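Long-range contacts in binary enterotoxin of Clostridium perfringens component a (Clostridium perfringens, PDB 5H03), which binds NAD(+) and NADH and probably acts as the ADP-ribosylating component of a binary enterotoxin: residues D394-Y399 against L412-T417; N132-G137 against G183-A188; K331-K336 against Y389-D394; I209-F214 against D292-R297; Q105-S110 against E119-F124. One frame throughout, in Å; residues are numbered along the deposited sequence.

Contact 1: residues D394-Y399 against L412-T417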
# COMPACT_ATOMS: atom_id res chain seq x y z
N ASP A 394 6.74 -5.70 -4.81
CA ASP A 394 6.49 -6.32 -3.51
C ASP A 394 5.24 -7.17 -3.46
O ASP A 394 5.24 -8.23 -2.82
CB ASP A 394 6.38 -5.23 -2.46
CG ASP A 394 7.61 -4.35 -2.40
OD1 ASP A 394 8.76 -4.89 -2.53
OD2 ASP A 394 7.40 -3.12 -2.29
N ASN A 395 4.13 -6.68 -4.02
CA ASN A 395 2.83 -7.30 -3.91
C ASN A 395 2.01 -6.92 -5.14
O ASN A 395 2.22 -5.86 -5.75
CB ASN A 395 2.12 -6.85 -2.63
CG ASN A 395 1.45 -7.98 -1.89
OD1 ASN A 395 1.20 -9.06 -2.45
ND2 ASN A 395 1.13 -7.74 -0.62
N ILE A 396 1.08 -7.79 -5.50
CA ILE A 396 0.12 -7.53 -6.56
C ILE A 396 -1.26 -7.89 -6.04
O ILE A 396 -1.44 -9.00 -5.51
CB ILE A 396 0.47 -8.29 -7.85
CG1 ILE A 396 1.77 -7.72 -8.44
CG2 ILE A 396 -0.70 -8.25 -8.84
CD1 ILE A 396 2.27 -8.41 -9.69
N THR A 397 -2.21 -6.96 -6.17
CA THR A 397 -3.51 -7.09 -5.52
C THR A 397 -4.62 -6.70 -6.49
O THR A 397 -4.69 -5.55 -6.93
CB THR A 397 -3.55 -6.21 -4.28
OG1 THR A 397 -2.66 -6.77 -3.29
CG2 THR A 397 -4.96 -6.13 -3.70
N GLU A 398 -5.54 -7.63 -6.75
CA GLU A 398 -6.62 -7.36 -7.69
C GLU A 398 -7.80 -6.74 -6.97
O GLU A 398 -8.04 -7.02 -5.79
CB GLU A 398 -7.07 -8.64 -8.40
CG GLU A 398 -7.59 -9.69 -7.45
CD GLU A 398 -7.56 -11.09 -8.03
OE1 GLU A 398 -8.31 -11.36 -9.01
OE2 GLU A 398 -6.78 -11.92 -7.51
N TYR A 399 -8.50 -5.85 -7.67
CA TYR A 399 -9.81 -5.40 -7.24
C TYR A 399 -10.61 -5.10 -8.49
O TYR A 399 -10.06 -5.02 -9.60
CB TYR A 399 -9.76 -4.16 -6.34
CG TYR A 399 -9.63 -2.88 -7.13
CD1 TYR A 399 -8.41 -2.49 -7.65
CD2 TYR A 399 -10.72 -2.04 -7.33
CE1 TYR A 399 -8.28 -1.31 -8.37
CE2 TYR A 399 -10.59 -0.85 -8.04
CZ TYR A 399 -9.37 -0.50 -8.56
OH TYR A 399 -9.19 0.67 -9.29
N LEU A 412 -5.11 -4.33 -11.26
CA LEU A 412 -4.04 -4.81 -10.38
C LEU A 412 -3.36 -3.64 -9.69
O LEU A 412 -2.87 -2.71 -10.36
CB LEU A 412 -2.99 -5.62 -11.15
CG LEU A 412 -3.46 -6.88 -11.86
CD1 LEU A 412 -2.27 -7.63 -12.40
CD2 LEU A 412 -4.21 -7.73 -10.86
N ILE A 413 -3.31 -3.70 -8.37
CA ILE A 413 -2.56 -2.74 -7.56
C ILE A 413 -1.17 -3.33 -7.36
O ILE A 413 -1.03 -4.36 -6.70
CB ILE A 413 -3.25 -2.48 -6.22
CG1 ILE A 413 -4.64 -1.91 -6.48
CG2 ILE A 413 -2.42 -1.48 -5.41
CD1 ILE A 413 -5.49 -1.79 -5.24
N ILE A 414 -0.16 -2.72 -7.99
CA ILE A 414 1.21 -3.24 -7.94
C ILE A 414 2.02 -2.47 -6.90
O ILE A 414 2.59 -1.40 -7.19
CB ILE A 414 1.87 -3.18 -9.32
CG1 ILE A 414 1.02 -3.92 -10.35
CG2 ILE A 414 3.30 -3.72 -9.26
CD1 ILE A 414 1.63 -3.84 -11.75
N ASP A 415 2.13 -3.03 -5.70
CA ASP A 415 2.93 -2.42 -4.65
C ASP A 415 4.41 -2.55 -4.99
O ASP A 415 4.87 -3.63 -5.36
CB ASP A 415 2.62 -3.06 -3.29
CG ASP A 415 1.44 -2.39 -2.59
OD1 ASP A 415 0.35 -3.03 -2.46
OD2 ASP A 415 1.60 -1.19 -2.24
N ALA A 416 5.16 -1.47 -4.82
CA ALA A 416 6.58 -1.44 -5.17
C ALA A 416 7.36 -0.53 -4.22
O ALA A 416 6.81 0.31 -3.52
CB ALA A 416 6.79 -0.98 -6.62
N THR A 417 8.68 -0.73 -4.21
CA THR A 417 9.62 0.07 -3.42
C THR A 417 10.73 0.60 -4.32
O THR A 417 11.40 -0.18 -5.00
CB THR A 417 10.23 -0.78 -2.29
OG1 THR A 417 9.18 -1.33 -1.50
CG2 THR A 417 11.16 0.08 -1.40
O HOH W 1 -0.33 -5.18 -3.98
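Asp394 and Asn395 both face Asp415 across a classic beta bulge within the antiparallel hairpin formed by strands 389-401 and 409-418. The carbonyl Asp415 O takes Asp394 N at 2.8 Å and, more weakly, Asn395 N. From Asn395 with Asp415 onward the register is regular: this pair and Thr397 with Ile413 are hydrogen-bonded pairs, Ile396 with Ile414 and Glu398 with Leu412 non-hydrogen-bonded ones. The side chains therefore divide between two faces. On the face of Ile396 and Leu412, chi1 of -68° turns Ile396 CG2 away from the backbone N, and it slants over Leu412 to within 3.9 Å of CD1; the other branch, CD2, lies against Glu398 CB, while Phe324 of helix 318-328 touches both Ile396 and Leu412. On the Thr397 face the side chains of Tyr399 and Ile413 cross at about a right angle, CD1 of the ring 3.9 Å from Ile413 CD1. On the same face as Thr397 and Asp415, one water ties three groups together: it accepts from Thr397 OG1 and donates to Ile413 O and to Asp415 OD1, 2.7 Å away. Asp415 OD1 also pairs with Arg359, so this buried carboxylate is probably kept charged. At the bulge, the side chains of Asp394 and Thr417 meet nearly at right angles; Thr417 OG1 donates to Asp394 OD2 at 2.6 Å from the syn side, 17° out of the carboxylate plane.

Contact 2: residues N132-G137 against G183-A188; sequences NFIQDG and GYSLKA
The ring of Phe133 has the carbonyl Leu186 O at its edge, near the ring plane and 3.8 Å from CD2, and it meets the ring of Phe101 edge-to-face. A second flat group, the amide of Gln135, turns its NE2 back to Phe133 O at 3.0 Å with a nearly straight bond (170°), the oxygen lying in the amide plane; seen from the acceptor, however, NE2 sits above the carbonyl plane. Leu186 N reaches the same oxygen from the opposite face at 2.8 Å, so two donors grip Phe133 O. Chi1 of -54° places Gln135 CG 3.7 Å from Leu186 CD1, and the bend at chi2 (-65°) folds the amide back toward Phe133 O. Lys100 takes OE1, which fixes the amide's rotation further. On the other face, Asn132 runs alongside Lys187, with OD1 beside CG and CD of the lysine, while Asn132 ND2 binds Gln211. Ser185 OG rests near Ile134 CG1, at 3.6 Å. Farther along, Gln135 N donates to Tyr184 O, and a water that accepts from Tyr184 N also lies 3.1 Å from Gln135 O. Here the short edge strand 132-134 joins strand 185-196 in antiparallel fashion, finishing the five-stranded mixed sheet of an ADP-ribosyltransferase-type fold.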
# COMPACT_ATOMS: atom_id res chain seq x y z
N ASN A 132 7.59 -2.15 3.36
CA ASN A 132 6.40 -1.87 4.16
C ASN A 132 5.19 -2.43 3.39
O ASN A 132 4.85 -1.91 2.32
CB ASN A 132 6.25 -0.38 4.44
CG ASN A 132 7.38 0.18 5.29
OD1 ASN A 132 8.04 -0.56 6.03
ND2 ASN A 132 7.62 1.48 5.18
N PHE A 133 4.57 -3.49 3.92
CA PHE A 133 3.39 -4.10 3.29
C PHE A 133 2.13 -3.34 3.72
O PHE A 133 1.68 -3.44 4.86
CB PHE A 133 3.25 -5.59 3.63
CG PHE A 133 4.35 -6.46 3.05
CD1 PHE A 133 4.25 -6.97 1.77
CD2 PHE A 133 5.48 -6.78 3.81
CE1 PHE A 133 5.27 -7.77 1.23
CE2 PHE A 133 6.50 -7.56 3.28
CZ PHE A 133 6.39 -8.06 1.98
N ILE A 134 1.60 -2.53 2.80
CA ILE A 134 0.39 -1.77 3.07
C ILE A 134 -0.78 -2.70 3.33
O ILE A 134 -0.99 -3.67 2.60
CB ILE A 134 0.09 -0.81 1.91
CG1 ILE A 134 1.22 0.21 1.77
CG2 ILE A 134 -1.30 -0.21 2.06
CD1 ILE A 134 1.13 1.08 0.53
N GLN A 135 -1.53 -2.41 4.38
CA GLN A 135 -2.69 -3.18 4.75
C GLN A 135 -3.92 -2.34 4.41
O GLN A 135 -4.13 -1.26 4.98
CB GLN A 135 -2.63 -3.54 6.23
CG GLN A 135 -1.33 -4.27 6.60
CD GLN A 135 -1.17 -5.65 5.92
OE1 GLN A 135 -1.95 -6.59 6.18
NE2 GLN A 135 -0.13 -5.79 5.08
N ASP A 136 -4.70 -2.81 3.45
CA ASP A 136 -5.90 -2.12 3.00
C ASP A 136 -7.12 -2.47 3.84
O ASP A 136 -7.27 -3.60 4.33
CB ASP A 136 -6.18 -2.48 1.54
CG ASP A 136 -5.10 -1.99 0.61
OD1 ASP A 136 -4.94 -0.75 0.50
OD2 ASP A 136 -4.42 -2.85 -0.01
N GLY A 137 -8.03 -1.50 3.94
CA GLY A 137 -9.23 -1.68 4.74
C GLY A 137 -8.89 -1.70 6.22
O GLY A 137 -7.77 -1.42 6.65
N GLY A 183 -5.28 2.52 7.34
CA GLY A 183 -4.18 3.43 7.10
C GLY A 183 -2.82 2.95 7.55
O GLY A 183 -1.87 3.75 7.54
N TYR A 184 -2.68 1.68 7.95
CA TYR A 184 -1.45 1.11 8.50
C TYR A 184 -0.74 0.17 7.52
O TYR A 184 -1.26 -0.18 6.47
CB TYR A 184 -1.77 0.40 9.83
CG TYR A 184 -2.16 1.39 10.90
CD1 TYR A 184 -1.18 2.15 11.55
CD2 TYR A 184 -3.48 1.68 11.18
CE1 TYR A 184 -1.51 3.08 12.51
CE2 TYR A 184 -3.82 2.64 12.14
CZ TYR A 184 -2.82 3.34 12.79
OH TYR A 184 -3.13 4.29 13.74
N SER A 185 0.51 -0.14 7.86
CA SER A 185 1.39 -1.01 7.08
C SER A 185 2.12 -1.97 8.03
O SER A 185 2.23 -1.72 9.23
CB SER A 185 2.44 -0.25 6.24
OG SER A 185 1.88 0.63 5.28
N LEU A 186 2.64 -3.05 7.46
CA LEU A 186 3.37 -4.06 8.23
C LEU A 186 4.85 -4.09 7.87
O LEU A 186 5.22 -4.27 6.71
CB LEU A 186 2.75 -5.44 8.01
CG LEU A 186 2.03 -6.06 9.21
CD1 LEU A 186 0.71 -5.34 9.47
CD2 LEU A 186 1.80 -7.55 8.99
N LYS A 187 5.69 -3.90 8.88
CA LYS A 187 7.14 -3.90 8.73
C LYS A 187 7.72 -5.10 9.49
O LYS A 187 7.55 -5.20 10.70
CB LYS A 187 7.72 -2.57 9.23
CG LYS A 187 9.19 -2.35 9.02
CD LYS A 187 9.48 -0.91 9.42
CE LYS A 187 10.96 -0.61 9.63
NZ LYS A 187 11.10 0.24 10.87
N ALA A 188 8.36 -6.01 8.77
CA ALA A 188 8.89 -7.21 9.42
C ALA A 188 10.04 -6.83 10.35
O ALA A 188 10.86 -5.97 10.03
CB ALA A 188 9.34 -8.22 8.37
O HOH W 2 -4.57 -0.56 7.97
O HOH W 3 -5.86 0.58 5.12

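Contact 3: residues K331-K336 against Y389-D394; sequences KTIPVK and YSYKID
Ile333 lies over one face of the Tyr391 ring, its CB 3.8 Å above the plane and displaced toward the rim in a CH-pi contact. The ring reaches this place because Tyr391 CG sits between backbone N and carbonyl carbon (chi1 65°), swinging it beneath the neighbouring strand. Val335 CG2 approaches the same ring obliquely, 3.7 Å from CD2. At the other flank Ile333 CD1 meets Ile393 CD1 at 3.6 Å. Strand 332-335, outermost in the C-terminal five-stranded mixed sheet of the ADP-ribosyltransferase-type fold, is bound antiparallel to 389-394 by backbone bonds, among them Ile333 N to Tyr391 O at 2.7 Å, nearly along the C=O axis. On the opposite face Thr332 CG2 packs on Ser390 CB, and Lys392 NZ turns to a salt bridge with Asp394 OD1. Tyr391 lies near the NADH-binding Glu303, and Val335 beside the NAD(+)-binding Thr337. Backbone bonds thus set the register, while apolar packing round Tyr391 probably gives the outer strand a water-poor inner side.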
# COMPACT_ATOMS: atom_id res chain seq x y z
N LYS A 331 10.30 -9.11 -8.79
CA LYS A 331 11.29 -8.60 -9.72
C LYS A 331 11.69 -7.15 -9.41
O LYS A 331 10.96 -6.40 -8.76
CB LYS A 331 10.82 -8.70 -11.17
CG LYS A 331 10.61 -10.13 -11.59
CD LYS A 331 10.71 -10.28 -13.11
CE LYS A 331 11.27 -11.65 -13.48
NZ LYS A 331 10.80 -12.74 -12.56
N THR A 332 12.88 -6.79 -9.90
CA THR A 332 13.39 -5.42 -9.89
C THR A 332 13.30 -4.88 -11.31
O THR A 332 13.76 -5.53 -12.25
CB THR A 332 14.84 -5.41 -9.39
OG1 THR A 332 14.87 -5.77 -8.01
CG2 THR A 332 15.47 -4.02 -9.51
N ILE A 333 12.67 -3.71 -11.48
CA ILE A 333 12.51 -3.08 -12.78
C ILE A 333 13.35 -1.80 -12.81
O ILE A 333 13.07 -0.87 -12.03
CB ILE A 333 11.04 -2.74 -13.10
CG1 ILE A 333 10.18 -4.00 -13.24
CG2 ILE A 333 10.95 -1.87 -14.36
CD1 ILE A 333 9.79 -4.55 -11.96
N PRO A 334 14.36 -1.70 -13.67
CA PRO A 334 15.14 -0.45 -13.79
C PRO A 334 14.36 0.61 -14.54
O PRO A 334 13.58 0.32 -15.45
CB PRO A 334 16.39 -0.89 -14.57
CG PRO A 334 15.91 -2.02 -15.42
CD PRO A 334 14.83 -2.74 -14.61
N VAL A 335 14.53 1.87 -14.13
CA VAL A 335 13.83 2.99 -14.75
C VAL A 335 14.85 4.03 -15.19
O VAL A 335 15.33 4.81 -14.36
CB VAL A 335 12.80 3.61 -13.81
CG1 VAL A 335 11.93 4.63 -14.55
CG2 VAL A 335 11.96 2.54 -13.15
N LYS A 336 15.18 4.06 -16.48
CA LYS A 336 16.21 4.98 -16.97
C LYS A 336 15.67 6.38 -17.20
O LYS A 336 16.47 7.30 -17.39
CB LYS A 336 16.87 4.49 -18.26
CG LYS A 336 17.60 3.17 -18.13
CD LYS A 336 18.67 3.04 -19.23
CE LYS A 336 19.17 1.60 -19.38
NZ LYS A 336 20.66 1.50 -19.52
N TYR A 389 16.58 5.43 -11.30
CA TYR A 389 16.29 4.59 -10.14
C TYR A 389 15.78 3.23 -10.60
O TYR A 389 15.58 2.96 -11.78
CB TYR A 389 15.24 5.24 -9.23
CG TYR A 389 15.78 6.29 -8.30
CD1 TYR A 389 16.63 5.96 -7.26
CD2 TYR A 389 15.43 7.63 -8.47
CE1 TYR A 389 17.14 6.94 -6.40
CE2 TYR A 389 15.91 8.61 -7.63
CZ TYR A 389 16.77 8.26 -6.59
OH TYR A 389 17.26 9.26 -5.75
N SER A 390 15.56 2.34 -9.63
CA SER A 390 14.88 1.07 -9.88
C SER A 390 13.78 0.91 -8.85
O SER A 390 13.77 1.59 -7.82
CB SER A 390 15.84 -0.12 -9.79
OG SER A 390 16.83 -0.05 -10.80
N TYR A 391 12.84 0.02 -9.14
CA TYR A 391 11.89 -0.38 -8.12
C TYR A 391 11.72 -1.90 -8.15
O TYR A 391 11.88 -2.54 -9.19
CB TYR A 391 10.54 0.34 -8.28
CG TYR A 391 9.76 0.05 -9.54
CD1 TYR A 391 8.86 -1.00 -9.57
CD2 TYR A 391 9.86 0.89 -10.66
CE1 TYR A 391 8.12 -1.27 -10.70
CE2 TYR A 391 9.11 0.63 -11.82
CZ TYR A 391 8.24 -0.45 -11.82
OH TYR A 391 7.47 -0.76 -12.92
N LYS A 392 11.47 -2.47 -6.98
CA LYS A 392 11.18 -3.89 -6.83
C LYS A 392 9.70 -4.09 -6.56
O LYS A 392 9.10 -3.34 -5.78
CB LYS A 392 12.00 -4.51 -5.70
CG LYS A 392 11.84 -3.84 -4.36
CD LYS A 392 12.87 -4.41 -3.35
CE LYS A 392 12.63 -3.93 -1.91
NZ LYS A 392 11.33 -4.43 -1.34
N ILE A 393 9.11 -5.08 -7.21
CA ILE A 393 7.69 -5.41 -7.03
C ILE A 393 7.51 -6.23 -5.75
O ILE A 393 8.08 -7.31 -5.62
CB ILE A 393 7.14 -6.15 -8.25
CG1 ILE A 393 7.29 -5.25 -9.47
CG2 ILE A 393 5.67 -6.53 -8.04
CD1 ILE A 393 6.67 -5.84 -10.72
N ASP A 394 6.74 -5.70 -4.81
CA ASP A 394 6.49 -6.32 -3.51
C ASP A 394 5.24 -7.17 -3.46
O ASP A 394 5.24 -8.23 -2.82
CB ASP A 394 6.38 -5.23 -2.46
CG ASP A 394 7.61 -4.35 -2.40
OD1 ASP A 394 8.76 -4.89 -2.53
OD2 ASP A 394 7.40 -3.12 -2.29

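Contact 4: residues I209-F214 against D292-R297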
# COMPACT_ATOMS: atom_id res chain seq x y z
N ILE A 209 3.06 0.02 11.39
CA ILE A 209 3.59 1.36 11.23
C ILE A 209 2.65 2.15 10.32
O ILE A 209 1.88 1.59 9.54
CB ILE A 209 5.00 1.31 10.64
CG1 ILE A 209 4.95 0.61 9.30
CG2 ILE A 209 5.96 0.52 11.58
CD1 ILE A 209 5.99 1.11 8.28
N LYS A 210 2.71 3.48 10.42
CA LYS A 210 1.89 4.35 9.58
C LYS A 210 2.74 5.18 8.63
O LYS A 210 3.35 6.15 9.06
CB LYS A 210 1.03 5.27 10.44
CG LYS A 210 -0.12 5.91 9.66
CD LYS A 210 -1.19 6.37 10.61
CE LYS A 210 -2.26 7.17 9.92
NZ LYS A 210 -3.37 7.41 10.90
N GLN A 211 2.75 4.83 7.35
CA GLN A 211 3.46 5.68 6.41
C GLN A 211 2.55 6.76 5.83
O GLN A 211 1.31 6.65 5.83
CB GLN A 211 4.11 4.88 5.27
CG GLN A 211 3.49 3.56 4.88
CD GLN A 211 4.35 2.81 3.87
OE1 GLN A 211 5.55 3.11 3.70
NE2 GLN A 211 3.76 1.82 3.20
N LEU A 212 3.18 7.83 5.33
CA LEU A 212 2.47 8.94 4.71
C LEU A 212 1.85 8.46 3.41
O LEU A 212 2.57 7.99 2.52
CB LEU A 212 3.41 10.11 4.46
CG LEU A 212 2.81 11.47 4.08
CD1 LEU A 212 1.63 11.79 4.97
CD2 LEU A 212 3.87 12.55 4.18
N ASN A 213 0.52 8.58 3.30
CA ASN A 213 -0.22 8.11 2.11
C ASN A 213 -1.58 8.82 2.11
O ASN A 213 -2.52 8.37 2.77
CB ASN A 213 -0.39 6.58 2.18
CG ASN A 213 -1.12 6.01 0.97
OD1 ASN A 213 -1.59 6.75 0.11
ND2 ASN A 213 -1.22 4.66 0.89
N PHE A 214 -1.68 9.90 1.33
CA PHE A 214 -2.85 10.76 1.39
C PHE A 214 -4.11 10.13 0.81
O PHE A 214 -5.21 10.49 1.22
CB PHE A 214 -2.57 12.10 0.71
CG PHE A 214 -1.43 12.86 1.32
CD1 PHE A 214 -1.58 13.49 2.55
CD2 PHE A 214 -0.20 12.94 0.69
CE1 PHE A 214 -0.55 14.18 3.11
CE2 PHE A 214 0.84 13.64 1.26
CZ PHE A 214 0.66 14.25 2.47
N ASP A 292 9.29 8.98 4.13
CA ASP A 292 8.69 7.96 3.28
C ASP A 292 7.28 8.38 2.88
O ASP A 292 6.50 8.85 3.72
CB ASP A 292 8.63 6.61 4.00
CG ASP A 292 10.00 6.06 4.35
OD1 ASP A 292 11.04 6.60 3.95
OD2 ASP A 292 10.01 5.04 5.06
N ILE A 293 6.95 8.22 1.61
CA ILE A 293 5.63 8.57 1.10
C ILE A 293 5.23 7.58 0.02
O ILE A 293 6.05 7.10 -0.76
CB ILE A 293 5.59 10.03 0.57
CG1 ILE A 293 4.15 10.44 0.19
CG2 ILE A 293 6.55 10.21 -0.61
CD1 ILE A 293 4.02 11.96 -0.13
N ILE A 294 3.94 7.29 -0.03
CA ILE A 294 3.38 6.44 -1.08
C ILE A 294 2.92 7.30 -2.25
O ILE A 294 2.19 8.28 -2.07
CB ILE A 294 2.22 5.59 -0.53
CG1 ILE A 294 2.67 4.86 0.75
CG2 ILE A 294 1.69 4.68 -1.61
CD1 ILE A 294 3.87 3.97 0.53
N THR A 295 3.34 6.95 -3.46
CA THR A 295 2.88 7.61 -4.67
C THR A 295 2.26 6.59 -5.63
O THR A 295 2.38 5.37 -5.45
CB THR A 295 4.01 8.39 -5.38
OG1 THR A 295 4.99 7.47 -5.89
CG2 THR A 295 4.64 9.34 -4.41
N TYR A 296 1.55 7.11 -6.62
CA TYR A 296 0.76 6.28 -7.52
C TYR A 296 1.03 6.64 -8.97
O TYR A 296 1.34 7.78 -9.31
CB TYR A 296 -0.73 6.43 -7.24
CG TYR A 296 -1.12 6.15 -5.81
CD1 TYR A 296 -1.03 7.14 -4.84
CD2 TYR A 296 -1.61 4.89 -5.45
CE1 TYR A 296 -1.40 6.88 -3.53
CE2 TYR A 296 -1.99 4.62 -4.17
CZ TYR A 296 -1.89 5.60 -3.21
OH TYR A 296 -2.28 5.32 -1.94
N ARG A 297 0.90 5.64 -9.82
CA ARG A 297 1.01 5.84 -11.25
C ARG A 297 0.10 4.83 -11.93
O ARG A 297 0.12 3.64 -11.58
CB ARG A 297 2.47 5.68 -11.71
CG ARG A 297 2.61 5.85 -13.18
CD ARG A 297 4.04 5.94 -13.63
NE ARG A 297 4.04 5.75 -15.08
CZ ARG A 297 3.76 6.71 -15.97
NH1 ARG A 297 3.46 7.94 -15.56
NH2 ARG A 297 3.80 6.44 -17.26
O HOH W 4 6.03 7.81 6.26
O HOH W 5 0.37 9.82 -0.67
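Asn213 OD1 accepts from Tyr296 OH at 2.6 Å, in the carbonyl plane and on a lone pair, with amide and ring planes 45° apart. Chi1 of Asn213, -179°, puts CG opposite the backbone N and carries the amide across Ile294, where CG lies 3.7 Å from CB. Farther out on that isoleucine, Gln211 meets it almost at right angles, NE2 3.4 Å from CD1. One direct backbone bond, Ile294 N to Leu212 O at 3.0 Å, joins the chains between these side chains. Two waters extend the link, one from Leu212 N to Asp292 O, the other from Phe214 N to Ile294 O. Phe214 CE2 touches Ile293 CD1 at 3.9 Å. In the next shell, Trp224 of helix 218-234 packs on Leu212, Phe214 and Ile293. The loop following strand 199-209 is thereby fastened to strand 293-299, which carries the NAD(+)-binding Arg297 of the ADP-ribosyltransferase fold.

Contact 5: residues Q105-S110 against E119-F124; sequences QNLESS and EAINNF
The irregular loop 105-110 passes helix 118-128, and its backbone comes nearest at Leu107 and Ala120, whose CA atoms lie 5.5 Å apart. Gln105 extends along the helix surface, CG opposite its backbone N (chi1 -175°); the Gln105 and Asn123 side chains cross at about a right angle, their amide planes 36° apart. Asn123 ND2 donates to Gln105 OE1 at 2.7 Å; the bond is fairly straight (163°), lies in the carbonyl plane and uses a lone pair. On the other side of this amide, NE2 is 3.5 Å from Glu119 OE2. Beneath the polar pair, Ala120 CB touches both Gln105 CD, at 3.8 Å, and the backbone oxygen Asn106 O, at 3.4 Å. Leu107 turns inward: its CD2 branch meets Phe124 CB at 4.0 Å and Ile121 CD1 at 4.1 Å, with Ala120 CB close by. Ala202 and Ile154, from two strands of the N-terminal sheet, also touch Leu107, so the leucine joins loop, helix and sheet. The contact is thus graded, an amide hydrogen bond toward the outer side and largely apolar packing around the buried Leu107, consistent with water being excluded there while the amides position the loop.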
# COMPACT_ATOMS: atom_id res chain seq x y z
N GLN A 105 7.03 -18.77 -3.96
CA GLN A 105 7.60 -20.06 -3.58
C GLN A 105 6.87 -20.69 -2.40
O GLN A 105 6.49 -20.02 -1.44
CB GLN A 105 9.10 -19.87 -3.25
CG GLN A 105 9.90 -21.16 -2.93
CD GLN A 105 11.43 -20.94 -2.86
OE1 GLN A 105 11.92 -19.80 -2.74
NE2 GLN A 105 12.20 -22.04 -2.95
N ASN A 106 6.69 -22.01 -2.47
CA ASN A 106 6.07 -22.73 -1.36
C ASN A 106 7.03 -22.84 -0.18
O ASN A 106 8.20 -23.18 -0.36
CB ASN A 106 5.64 -24.13 -1.80
CG ASN A 106 4.52 -24.11 -2.83
OD1 ASN A 106 3.64 -23.24 -2.81
ND2 ASN A 106 4.54 -25.10 -3.73
N LEU A 107 6.55 -22.50 1.02
CA LEU A 107 7.38 -22.58 2.22
C LEU A 107 7.39 -24.00 2.78
O LEU A 107 8.40 -24.44 3.35
CB LEU A 107 6.88 -21.60 3.28
CG LEU A 107 7.13 -20.11 3.02
CD1 LEU A 107 6.21 -19.25 3.84
CD2 LEU A 107 8.57 -19.74 3.30
N GLU A 108 6.27 -24.71 2.67
CA GLU A 108 6.19 -26.09 3.15
C GLU A 108 7.12 -26.98 2.35
O GLU A 108 7.18 -26.89 1.11
CB GLU A 108 4.75 -26.58 3.04
CG GLU A 108 4.47 -28.01 3.51
CD GLU A 108 2.98 -28.32 3.53
OE1 GLU A 108 2.24 -27.61 4.25
OE2 GLU A 108 2.54 -29.28 2.85
N SER A 109 7.88 -27.83 3.05
CA SER A 109 8.79 -28.73 2.38
C SER A 109 8.00 -29.79 1.59
O SER A 109 6.92 -30.22 2.02
CB SER A 109 9.74 -29.39 3.38
OG SER A 109 10.42 -30.50 2.81
N SER A 110 8.50 -30.14 0.41
CA SER A 110 7.84 -31.11 -0.44
C SER A 110 8.07 -32.54 0.02
O SER A 110 7.32 -33.45 -0.36
CB SER A 110 8.30 -30.96 -1.89
OG SER A 110 9.72 -31.00 -1.97
N GLU A 119 15.63 -23.67 1.98
CA GLU A 119 15.92 -22.74 0.90
C GLU A 119 14.83 -21.68 0.77
O GLU A 119 15.11 -20.51 0.51
CB GLU A 119 16.05 -23.52 -0.41
CG GLU A 119 16.53 -22.67 -1.56
CD GLU A 119 16.04 -23.19 -2.91
OE1 GLU A 119 16.01 -24.43 -3.11
OE2 GLU A 119 15.62 -22.35 -3.75
N ALA A 120 13.58 -22.07 1.02
CA ALA A 120 12.46 -21.17 0.82
C ALA A 120 12.40 -20.12 1.92
O ALA A 120 12.10 -18.95 1.66
CB ALA A 120 11.14 -21.96 0.75
N ILE A 121 12.63 -20.54 3.18
CA ILE A 121 12.59 -19.61 4.30
C ILE A 121 13.71 -18.56 4.16
O ILE A 121 13.53 -17.38 4.51
CB ILE A 121 12.66 -20.40 5.63
CG1 ILE A 121 12.21 -19.56 6.83
CG2 ILE A 121 14.05 -20.97 5.89
CD1 ILE A 121 10.80 -19.05 6.70
N ASN A 122 14.85 -18.96 3.60
CA ASN A 122 15.92 -18.02 3.29
C ASN A 122 15.55 -17.07 2.15
O ASN A 122 16.01 -15.93 2.14
CB ASN A 122 17.22 -18.78 3.01
CG ASN A 122 17.90 -19.23 4.29
OD1 ASN A 122 17.61 -18.71 5.37
ND2 ASN A 122 18.79 -20.21 4.19
N ASN A 123 14.77 -17.51 1.15
CA ASN A 123 14.32 -16.57 0.13
C ASN A 123 13.27 -15.63 0.68
O ASN A 123 13.19 -14.46 0.28
CB ASN A 123 13.76 -17.31 -1.08
CG ASN A 123 14.83 -17.89 -1.94
OD1 ASN A 123 15.93 -17.35 -2.01
ND2 ASN A 123 14.54 -19.00 -2.60
N PHE A 124 12.52 -16.11 1.66
CA PHE A 124 11.46 -15.36 2.31
C PHE A 124 12.02 -14.24 3.15
O PHE A 124 11.53 -13.11 3.09
CB PHE A 124 10.62 -16.34 3.15
CG PHE A 124 9.32 -15.78 3.64
CD1 PHE A 124 8.39 -15.29 2.75
CD2 PHE A 124 9.01 -15.81 4.99
CE1 PHE A 124 7.18 -14.79 3.20
CE2 PHE A 124 7.80 -15.33 5.44
CZ PHE A 124 6.88 -14.81 4.54

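Along the chain, contact 5 comes first, followed by contacts 2, 4, 3 and 1. Contacts 2 and 5 belong to the N-terminal half, contacts 1 and 3 to the C-terminal half, and contact 4 joins the loop after strand 199-209 to strand 293-299. The two five-stranded sheets share the strand order 1-3-5-4-2; strands 132-134 with 185-196, and 332-335 with 389-401, are equivalent pairings. Contacts 1 and 3 share strand 389-401 and Asp394, their centres about 13 Å apart. Contacts 1, 2 and 4 gather where the halves meet, contact 2 touching both others; contact 5 is about 30 Å from contact 4, centre to centre. Two similarly built halves are thus joined centrally.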